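Local coordinates for protein fimbrium subunit Fim1C (Bacteroides vulgatus, PDB 4QB7) that probably serves as a component of the fimbrium tip, in surface filaments that mediate cell adhesion and biofilm formation, at residues Y245-I250 / N290-T295; I188-L193 / T259-D264; S313-T318 / H325-T330. One frame throughout, in Å; residues are numbered along the deposited sequence.

All three contacts are largely buried, but their chemistry differs. Contact 1 lies outermost: its touching residues are buried except K247, and sulfate ions, probably from crystallisation, lie beside the loop. It ties the loop to strand 286-296 through a hydroxyl-carboxylate bond and a ring face. Contact 2 is wholly apolar and joins strand 186-196, the neighbour of 286-296, to strand 259-270 of another sheet. Contacts 1 and 2 touch through backbone hydrogen bonds, such as D292 N to F189 O. Contact 3 touches neither, its nearest atoms being about 5 Å from contact 2. It folds loop residues 314-318 over strand 323-331 and mixes a CH-pi contact with buried polar bonds. Contacts 2 and 3 reach the same mixed sheet.

Contact 1. Residues Y245-I250 / N290-T295; sequences YNKSSI and NYDIVT. With SO4 (sulfate ion), chain F; SO4 (sulfate ion), chain C; SO4 (sulfate ion), chain K; SO4 (sulfate ion), chain J.
Y245 OH donates a hydrogen bond of 2.7 Å to D292 OD2. D292 OD2 takes it on its anti lone pair, away from OD1. OD2 lies at the edge of the Y245 ring and near its plane. The ring and carboxylate planes are 79° apart, nearly perpendicular. The other oxygen, D292 OD1, is hydrogen-bonded to T306 OG1 on strand 301-313. This buried carboxylate is thus held at both oxygens, and the two bonds probably keep it from turning and help to offset its negative charge.

V294, two residues further along the strand, supports the same ring. Its CG2 lies over one face, 3.9 Å from the ring centroid and offset toward the rim, in a CH-pi contact. The nearest ring atom to V294 CG2 is Y245 CD1, at 3.5 Å. With Y245 CG anti to the backbone N (chi1 179°), the ring reaches across from the loop to both D292 and V294. On the opposite face lies the backbone N of K247. F189 also stacks with the Y245 ring.

The outer side of the loop is polar. N246 N donates to O3 of the chain C sulfate at 2.8 Å, and S248 N to O1 of the chain F sulfate at the same length. The amine of K247 binds the chain F sulfate, and its NZ stays 6.8 Å from D292 OD2. These ions probably come from the crystallisation liquor. The arrangement is a loop laid on one face of an antiparallel sheet by a buried tyrosine, within the fimbrillin-like region of the transthyretin clan.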
loop_
_atom_site.group_PDB
_atom_site.type_symbol
_atom_site.label_atom_id
_atom_site.label_comp_id
_atom_site.label_asym_id
_atom_site.label_seq_id
_atom_site.Cartn_x
_atom_site.Cartn_y
_atom_site.Cartn_z
ATOM N N TYR A 245 28.042 -20.809 12.310
ATOM C CA TYR A 245 27.249 -19.588 12.135
ATOM C C TYR A 245 25.807 -19.904 12.480
ATOM O O TYR A 245 25.231 -20.779 11.846
ATOM C CB TYR A 245 27.395 -19.020 10.702
ATOM C CG TYR A 245 26.576 -17.771 10.462
ATOM C CD1 TYR A 245 27.083 -16.508 10.769
ATOM C CD2 TYR A 245 25.275 -17.847 9.961
ATOM C CE1 TYR A 245 26.336 -15.354 10.534
ATOM C CE2 TYR A 245 24.513 -16.702 9.753
ATOM C CZ TYR A 245 25.058 -15.460 10.015
ATOM O OH TYR A 245 24.326 -14.336 9.758
ATOM N N ASN A 246 25.233 -19.238 13.493
ATOM C CA ASN A 246 23.873 -19.545 13.894
ATOM C C ASN A 246 23.010 -18.308 14.228
ATOM O O ASN A 246 22.088 -18.371 15.056
ATOM C CB ASN A 246 23.868 -20.535 15.048
ATOM C CG ASN A 246 24.323 -20.007 16.357
ATOM O OD1 ASN A 246 24.997 -18.980 16.447
ATOM N ND2 ASN A 246 23.942 -20.708 17.408
ATOM N N LYS A 247 23.215 -17.247 13.487
ATOM C CA LYS A 247 22.452 -16.012 13.598
ATOM C C LYS A 247 21.119 -16.166 12.837
ATOM O O LYS A 247 21.094 -16.786 11.779
ATOM C CB LYS A 247 23.344 -14.877 13.017
ATOM C CG LYS A 247 22.832 -13.465 13.140
ATOM C CD LYS A 247 23.101 -12.825 14.477
ATOM C CE LYS A 247 22.416 -11.481 14.483
ATOM N NZ LYS A 247 22.100 -11.026 15.860
ATOM N N SER A 248 20.008 -15.643 13.376
ATOM C CA SER A 248 18.698 -15.645 12.689
ATOM C C SER A 248 18.860 -14.731 11.479
ATOM O O SER A 248 19.239 -13.556 11.643
ATOM C CB SER A 248 17.586 -15.168 13.627
ATOM O OG SER A 248 16.304 -15.111 13.021
ATOM N N SER A 249 18.727 -15.313 10.267
ATOM C CA SER A 249 19.035 -14.632 9.006
ATOM C C SER A 249 18.321 -15.229 7.780
ATOM O O SER A 249 17.546 -16.161 7.916
ATOM C CB SER A 249 20.536 -14.738 8.769
ATOM O OG SER A 249 20.884 -16.097 8.544
ATOM N N ILE A 250 18.589 -14.656 6.586
ATOM C CA ILE A 250 18.134 -15.111 5.274
ATOM C C ILE A 250 19.382 -15.394 4.424
ATOM O O ILE A 250 20.196 -14.496 4.209
ATOM C CB ILE A 250 17.147 -14.142 4.547
ATOM C CG1 ILE A 250 15.850 -13.925 5.359
ATOM C CG2 ILE A 250 16.788 -14.667 3.149
ATOM C CD1 ILE A 250 15.496 -12.557 5.522
ATOM N N ASN A 290 22.342 -4.920 6.648
ATOM C CA ASN A 290 23.298 -5.658 7.494
ATOM C C ASN A 290 23.441 -7.060 6.941
ATOM O O ASN A 290 22.435 -7.706 6.678
ATOM C CB ASN A 290 22.806 -5.719 8.941
ATOM C CG ASN A 290 22.714 -4.414 9.665
ATOM O OD1 ASN A 290 22.857 -3.329 9.102
ATOM N ND2 ASN A 290 22.506 -4.495 10.968
ATOM N N TYR A 291 24.646 -7.526 6.721
ATOM C CA TYR A 291 24.858 -8.863 6.162
ATOM C C TYR A 291 26.203 -9.420 6.599
ATOM O O TYR A 291 27.115 -8.667 6.950
ATOM C CB TYR A 291 24.712 -8.899 4.616
ATOM C CG TYR A 291 25.632 -7.971 3.862
ATOM C CD1 TYR A 291 25.329 -6.620 3.724
ATOM C CD2 TYR A 291 26.788 -8.450 3.247
ATOM C CE1 TYR A 291 26.162 -5.761 3.007
ATOM C CE2 TYR A 291 27.638 -7.596 2.540
ATOM C CZ TYR A 291 27.318 -6.251 2.421
ATOM O OH TYR A 291 28.122 -5.390 1.722
ATOM N N ASP A 292 26.286 -10.760 6.624
ATOM C CA ASP A 292 27.458 -11.543 7.025
ATOM C C ASP A 292 27.931 -12.393 5.883
ATOM O O ASP A 292 27.112 -13.049 5.240
ATOM C CB ASP A 292 27.085 -12.433 8.227
ATOM C CG ASP A 292 26.664 -11.669 9.475
ATOM O OD1 ASP A 292 27.129 -10.521 9.656
ATOM O OD2 ASP A 292 25.899 -12.237 10.294
ATOM N N ILE A 293 29.240 -12.362 5.593
ATOM C CA ILE A 293 29.879 -13.197 4.563
ATOM C C ILE A 293 30.634 -14.262 5.326
ATOM O O ILE A 293 31.597 -13.953 6.027
ATOM C CB ILE A 293 30.747 -12.408 3.555
ATOM C CG1 ILE A 293 29.953 -11.196 2.982
ATOM C CG2 ILE A 293 31.268 -13.354 2.424
ATOM C CD1 ILE A 293 30.812 -10.200 2.283
ATOM N N VAL A 294 30.113 -15.490 5.297
ATOM C CA VAL A 294 30.612 -16.609 6.103
ATOM C C VAL A 294 31.397 -17.570 5.257
ATOM O O VAL A 294 30.844 -18.135 4.325
ATOM C CB VAL A 294 29.412 -17.324 6.795
ATOM C CG1 VAL A 294 29.869 -18.508 7.642
ATOM C CG2 VAL A 294 28.602 -16.343 7.621
ATOM N N THR A 295 32.677 -17.761 5.591
ATOM C CA THR A 295 33.589 -18.692 4.923
ATOM C C THR A 295 33.901 -19.864 5.869
ATOM O O THR A 295 34.254 -19.644 7.024
ATOM C CB THR A 295 34.865 -17.984 4.434
ATOM O OG1 THR A 295 34.525 -16.856 3.629
ATOM C CG2 THR A 295 35.782 -18.903 3.651
HETATM S S SO4 F . 19.711 -13.578 16.415
HETATM O O1 SO4 F . 20.093 -14.932 16.032
HETATM O O2 SO4 F . 19.263 -12.788 15.243
HETATM O O3 SO4 F . 18.605 -13.655 17.376
HETATM O O4 SO4 F . 20.826 -12.876 17.034
HETATM S S SO4 C . 27.596 -16.293 14.963
HETATM O O1 SO4 C . 28.774 -16.106 14.081
HETATM O O2 SO4 C . 26.536 -15.426 14.500
HETATM O O3 SO4 C . 27.164 -17.678 14.784
HETATM O O4 SO4 C . 27.949 -16.003 16.384
HETATM S S SO4 K . 22.118 -7.497 12.706
HETATM O O1 SO4 K . 23.032 -8.418 12.131
HETATM O O2 SO4 K . 22.895 -6.501 13.409
HETATM O O3 SO4 K . 21.405 -6.876 11.632
HETATM O O4 SO4 K . 21.181 -8.213 13.620
HETATM S S SO4 J . 31.160 -6.435 -0.134
HETATM O O1 SO4 J . 31.360 -7.738 -0.769
HETATM O O2 SO4 J . 32.478 -5.857 0.148
HETATM O O3 SO4 J . 30.370 -5.551 -1.007
HETATM O O4 SO4 J . 30.446 -6.595 1.117
#

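Contact 2. Residues I188-L193 / T259-D264; sequences IFVTGL and TALFSD. With SO4 (sulfate ion), chain K.
Two beta-sheets meet at this apolar core contact, where V190 and L193 of strand 186-196 pack against L261, which follows A260 at a break in strand 259-270. No hydrogen bond crosses between the segments. V190 presents its CB and CG1 to one methyl of the leucine: V190 CB lies 3.8 Å from L261 CD2, and V190 CG1 lies 3.9 Å from it. The two side chains cross at about a right angle. The other leucine methyl, L261 CD1, reaches toward L193 and comes within 4.4 Å of L193 CD2. With CG anti to the carbonyl carbon (chi1 -58°), L261 points its forked end at strand 186-196.

V190 and L193 are three residues apart, yet both side chains set out toward L261. A classic beta bulge explains this. T191 and G192 both face N290 on strand 286-296, and the extra residue shifts the alternation of sides. T191 lies on the other side of the strand, against Y245 and D292. N290 ND2 holds a sulfate ion there, probably of crystallisation origin.

I250 of strand 250-251 and V176 of strand 159-178 also touch L261. L193 touches I174 of strand 159-178 and I289 of strand 286-296. Strand 186-196 pairs antiparallel with strands 250-251 and 286-296, while strand 259-270 pairs antiparallel with 159-178 in the facing sheet.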
loop_
_atom_site.group_PDB
_atom_site.type_symbol
_atom_site.label_atom_id
_atom_site.label_comp_id
_atom_site.label_asym_id
_atom_site.label_seq_id
_atom_site.Cartn_x
_atom_site.Cartn_y
_atom_site.Cartn_z
ATOM N N ILE A 188 26.341 -15.854 2.038
ATOM C CA ILE A 188 25.972 -14.497 2.462
ATOM C C ILE A 188 24.630 -14.604 3.159
ATOM O O ILE A 188 23.692 -15.202 2.608
ATOM C CB ILE A 188 25.929 -13.410 1.338
ATOM C CG1 ILE A 188 27.232 -13.287 0.604
ATOM C CG2 ILE A 188 25.509 -12.015 1.902
ATOM C CD1 ILE A 188 27.126 -12.331 -0.550
ATOM N N PHE A 189 24.529 -13.989 4.345
ATOM C CA PHE A 189 23.303 -13.960 5.146
ATOM C C PHE A 189 22.886 -12.528 5.462
ATOM O O PHE A 189 23.709 -11.748 5.949
ATOM C CB PHE A 189 23.496 -14.750 6.443
ATOM C CG PHE A 189 23.842 -16.203 6.240
ATOM C CD1 PHE A 189 22.844 -17.149 6.019
ATOM C CD2 PHE A 189 25.165 -16.632 6.284
ATOM C CE1 PHE A 189 23.170 -18.497 5.832
ATOM C CE2 PHE A 189 25.486 -17.982 6.119
ATOM C CZ PHE A 189 24.486 -18.906 5.918
ATOM N N VAL A 190 21.628 -12.171 5.175
ATOM C CA VAL A 190 21.133 -10.831 5.505
ATOM C C VAL A 190 20.488 -10.933 6.895
ATOM O O VAL A 190 19.715 -11.869 7.158
ATOM C CB VAL A 190 20.206 -10.250 4.416
ATOM C CG1 VAL A 190 19.491 -8.985 4.905
ATOM C CG2 VAL A 190 20.996 -9.972 3.139
ATOM N N THR A 191 20.866 -10.014 7.809
ATOM C CA THR A 191 20.426 -10.059 9.207
ATOM C C THR A 191 19.615 -8.824 9.622
ATOM O O THR A 191 18.980 -8.826 10.679
ATOM C CB THR A 191 21.671 -10.186 10.100
ATOM O OG1 THR A 191 22.541 -9.090 9.810
ATOM C CG2 THR A 191 22.450 -11.486 9.854
ATOM N N GLY A 192 19.663 -7.770 8.826
ATOM C CA GLY A 192 18.970 -6.535 9.169
ATOM C C GLY A 192 18.716 -5.651 7.971
ATOM O O GLY A 192 19.421 -5.742 6.965
ATOM N N LEU A 193 17.695 -4.803 8.078
ATOM C CA LEU A 193 17.292 -3.872 7.033
ATOM C C LEU A 193 16.500 -2.728 7.654
ATOM O O LEU A 193 15.608 -2.960 8.470
ATOM C CB LEU A 193 16.458 -4.570 5.937
ATOM C CG LEU A 193 16.170 -3.743 4.683
ATOM C CD1 LEU A 193 17.356 -3.700 3.756
ATOM C CD2 LEU A 193 15.028 -4.299 3.946
ATOM N N THR A 259 17.462 -13.786 -3.847
ATOM C CA THR A 259 16.662 -14.346 -2.758
ATOM C C THR A 259 15.845 -13.263 -2.057
ATOM O O THR A 259 16.399 -12.256 -1.644
ATOM C CB THR A 259 17.589 -15.092 -1.814
ATOM O OG1 THR A 259 18.178 -16.159 -2.570
ATOM C CG2 THR A 259 16.874 -15.618 -0.572
ATOM N N ALA A 260 14.531 -13.498 -1.903
ATOM C CA ALA A 260 13.599 -12.581 -1.240
ATOM C C ALA A 260 13.861 -12.412 0.278
ATOM O O ALA A 260 14.174 -13.395 0.972
ATOM C CB ALA A 260 12.186 -13.079 -1.439
ATOM N N LEU A 261 13.655 -11.177 0.794
ATOM C CA LEU A 261 13.801 -10.877 2.227
ATOM C C LEU A 261 12.426 -10.837 2.937
ATOM O O LEU A 261 12.361 -10.964 4.159
ATOM C CB LEU A 261 14.568 -9.566 2.477
ATOM C CG LEU A 261 15.994 -9.439 1.919
ATOM C CD1 LEU A 261 16.536 -8.076 2.218
ATOM C CD2 LEU A 261 16.941 -10.530 2.446
ATOM N N PHE A 262 11.345 -10.684 2.160
ATOM C CA PHE A 262 9.956 -10.690 2.642
ATOM C C PHE A 262 9.325 -12.019 2.332
ATOM O O PHE A 262 9.642 -12.607 1.290
ATOM C CB PHE A 262 9.091 -9.584 1.977
ATOM C CG PHE A 262 9.519 -8.135 2.048
ATOM C CD1 PHE A 262 10.606 -7.743 2.828
ATOM C CD2 PHE A 262 8.799 -7.152 1.384
ATOM C CE1 PHE A 262 10.990 -6.401 2.900
ATOM C CE2 PHE A 262 9.198 -5.815 1.443
ATOM C CZ PHE A 262 10.294 -5.453 2.196
ATOM N N SER A 263 8.353 -12.453 3.156
ATOM C CA SER A 263 7.647 -13.697 2.862
ATOM C C SER A 263 6.670 -13.453 1.709
ATOM O O SER A 263 6.381 -12.296 1.400
ATOM C CB SER A 263 6.947 -14.231 4.105
ATOM O OG SER A 263 5.740 -13.541 4.351
ATOM N N ASP A 264 6.195 -14.522 1.059
ATOM C CA ASP A 264 5.258 -14.477 -0.073
ATOM C C ASP A 264 3.993 -13.688 0.207
ATOM O O ASP A 264 3.445 -13.063 -0.705
ATOM C CB ASP A 264 4.835 -15.902 -0.491
ATOM C CG ASP A 264 5.835 -16.656 -1.360
ATOM O OD1 ASP A 264 6.768 -16.003 -1.912
ATOM O OD2 ASP A 264 5.673 -17.895 -1.513
HETATM S S SO4 K . 22.118 -7.497 12.706
HETATM O O1 SO4 K . 23.032 -8.418 12.131
HETATM O O2 SO4 K . 22.895 -6.501 13.409
HETATM O O3 SO4 K . 21.405 -6.876 11.632
HETATM O O4 SO4 K . 21.181 -8.213 13.620
#

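Contact 3. Residues S313-T318 / H325-T330; sequences SLPKNT and HTYVLT
L314 meets Y327 just after strand 301-313 ends. Its CD2 lies over the centre of the Y327 ring, 3.8 Å from the centroid and 3° off the normal, a CH-pi contact. The other methyl, L314 CD1, is 3.9 Å from Y327 OH. P315 follows and brings its CD obliquely to within 4.5 Å of Y327 CE1. The chain then turns at N317, whose backbone is left-handed (phi 59°).

T318 comes next, and its OG1 accepts a hydrogen bond of 2.6 Å from Y327 OH. This oxygen lies at the edge of the tyrosine ring, in its plane. OG1 stands anti to the backbone N of T318 (chi1 -157°), which also sets it over a face of the H325 ring, 3.6 Å above the plane. D342 completes the polar cluster: its OD2 is hydrogen-bonded to T318 OG1 and its OD1 to H325 ND1. The backbone N of K320 is hydrogen-bonded to H325 NE2, and the imidazole is gripped at both nitrogens. A phenylalanine in place of Y327 lacks the hydroxyl, and T318, left with D342 as its partner in this cluster, would probably be less firmly held in its rotation.

L314 also packs on L287 of strand 286-296. Strand 323-331 runs parallel to strand 159-178 and antiparallel to strand 338-346, which carries D342. Loop residues 314-318 thus lie over the H325 and Y327 side chains of strand 323-331.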
loop_
_atom_site.group_PDB
_atom_site.type_symbol
_atom_site.label_atom_id
_atom_site.label_comp_id
_atom_site.label_asym_id
_atom_site.label_seq_id
_atom_site.Cartn_x
_atom_site.Cartn_y
_atom_site.Cartn_z
ATOM N N SER A 313 21.258 3.426 -1.948
ATOM C CA SER A 313 20.330 4.428 -2.469
ATOM C C SER A 313 19.306 3.789 -3.381
ATOM O O SER A 313 19.669 2.974 -4.232
ATOM C CB SER A 313 21.073 5.523 -3.230
ATOM O OG SER A 313 21.677 6.475 -2.368
ATOM N N LEU A 314 18.020 4.149 -3.201
ATOM C CA LEU A 314 16.949 3.680 -4.068
ATOM C C LEU A 314 16.874 4.617 -5.278
ATOM O O LEU A 314 17.164 5.822 -5.143
ATOM C CB LEU A 314 15.610 3.573 -3.334
ATOM C CG LEU A 314 15.578 2.564 -2.192
ATOM C CD1 LEU A 314 14.277 2.641 -1.430
ATOM C CD2 LEU A 314 15.896 1.151 -2.675
ATOM N N PRO A 315 16.559 4.091 -6.488
ATOM C CA PRO A 315 16.586 4.964 -7.681
ATOM C C PRO A 315 15.495 6.018 -7.687
ATOM O O PRO A 315 14.582 5.980 -6.873
ATOM C CB PRO A 315 16.419 3.983 -8.852
ATOM C CG PRO A 315 15.820 2.768 -8.274
ATOM C CD PRO A 315 16.253 2.685 -6.848
ATOM N N LYS A 316 15.599 6.969 -8.607
ATOM C CA LYS A 316 14.583 7.997 -8.764
ATOM C C LYS A 316 13.333 7.349 -9.326
ATOM O O LYS A 316 13.401 6.219 -9.826
ATOM C CB LYS A 316 15.066 9.176 -9.648
ATOM C CG LYS A 316 15.374 8.858 -11.110
ATOM C CD LYS A 316 15.531 10.154 -11.886
ATOM C CE LYS A 316 15.807 9.985 -13.364
ATOM N NZ LYS A 316 15.621 11.269 -14.113
ATOM N N ASN A 317 12.193 8.064 -9.232
ATOM C CA ASN A 317 10.887 7.639 -9.740
ATOM C C ASN A 317 10.463 6.306 -9.065
ATOM O O ASN A 317 9.960 5.388 -9.714
ATOM C CB ASN A 317 10.891 7.580 -11.292
ATOM C CG ASN A 317 11.336 8.879 -11.950
ATOM O OD1 ASN A 317 10.949 9.988 -11.548
ATOM N ND2 ASN A 317 12.189 8.777 -12.962
ATOM N N THR A 318 10.687 6.216 -7.751
ATOM C CA THR A 318 10.319 5.058 -6.939
ATOM C C THR A 318 9.297 5.518 -5.892
ATOM O O THR A 318 9.171 6.721 -5.637
ATOM C CB THR A 318 11.552 4.358 -6.344
ATOM O OG1 THR A 318 11.205 3.006 -6.051
ATOM C CG2 THR A 318 12.085 5.032 -5.110
ATOM N N HIS A 325 6.616 -2.263 -6.257
ATOM C CA HIS A 325 8.076 -2.218 -6.470
ATOM C C HIS A 325 8.774 -3.413 -5.836
ATOM O O HIS A 325 8.505 -3.757 -4.677
ATOM C CB HIS A 325 8.710 -0.934 -5.915
ATOM C CG HIS A 325 8.214 0.346 -6.521
ATOM N ND1 HIS A 325 8.800 0.880 -7.652
ATOM C CD2 HIS A 325 7.277 1.213 -6.064
ATOM C CE1 HIS A 325 8.167 2.021 -7.879
ATOM N NE2 HIS A 325 7.261 2.273 -6.936
ATOM N N THR A 326 9.649 -4.061 -6.611
ATOM C CA THR A 326 10.537 -5.128 -6.132
ATOM C C THR A 326 11.935 -4.641 -6.360
ATOM O O THR A 326 12.308 -4.401 -7.518
ATOM C CB THR A 326 10.315 -6.493 -6.822
ATOM O OG1 THR A 326 8.966 -6.931 -6.662
ATOM C CG2 THR A 326 11.306 -7.560 -6.325
ATOM N N TYR A 327 12.706 -4.458 -5.287
ATOM C CA TYR A 327 14.097 -4.026 -5.443
ATOM C C TYR A 327 15.008 -5.226 -5.456
ATOM O O TYR A 327 14.919 -6.078 -4.563
ATOM C CB TYR A 327 14.519 -3.074 -4.331
ATOM C CG TYR A 327 13.680 -1.830 -4.206
ATOM C CD1 TYR A 327 13.681 -0.861 -5.207
ATOM C CD2 TYR A 327 12.945 -1.577 -3.050
ATOM C CE1 TYR A 327 12.895 0.288 -5.101
ATOM C CE2 TYR A 327 12.173 -0.418 -2.922
ATOM C CZ TYR A 327 12.145 0.506 -3.955
ATOM O OH TYR A 327 11.409 1.660 -3.832
ATOM N N VAL A 328 15.858 -5.329 -6.488
ATOM C CA VAL A 328 16.839 -6.408 -6.555
ATOM C C VAL A 328 18.198 -5.780 -6.315
ATOM O O VAL A 328 18.621 -4.910 -7.080
ATOM C CB VAL A 328 16.758 -7.226 -7.862
ATOM C CG1 VAL A 328 17.810 -8.338 -7.888
ATOM C CG2 VAL A 328 15.349 -7.793 -8.055
ATOM N N LEU A 329 18.846 -6.188 -5.217
ATOM C CA LEU A 329 20.169 -5.720 -4.755
ATOM C C LEU A 329 21.257 -6.718 -5.086
ATOM O O LEU A 329 21.164 -7.892 -4.683
ATOM C CB LEU A 329 20.169 -5.519 -3.224
ATOM C CG LEU A 329 19.574 -4.280 -2.594
ATOM C CD1 LEU A 329 18.141 -3.995 -3.082
ATOM C CD2 LEU A 329 19.591 -4.440 -1.114
ATOM N N THR A 330 22.291 -6.257 -5.822
ATOM C CA THR A 330 23.428 -7.080 -6.184
ATOM C C THR A 330 24.617 -6.617 -5.365
ATOM O O THR A 330 25.070 -5.486 -5.515
ATOM C CB THR A 330 23.709 -7.062 -7.707
ATOM O OG1 THR A 330 22.563 -7.531 -8.408
ATOM C CG2 THR A 330 24.898 -7.939 -8.081
#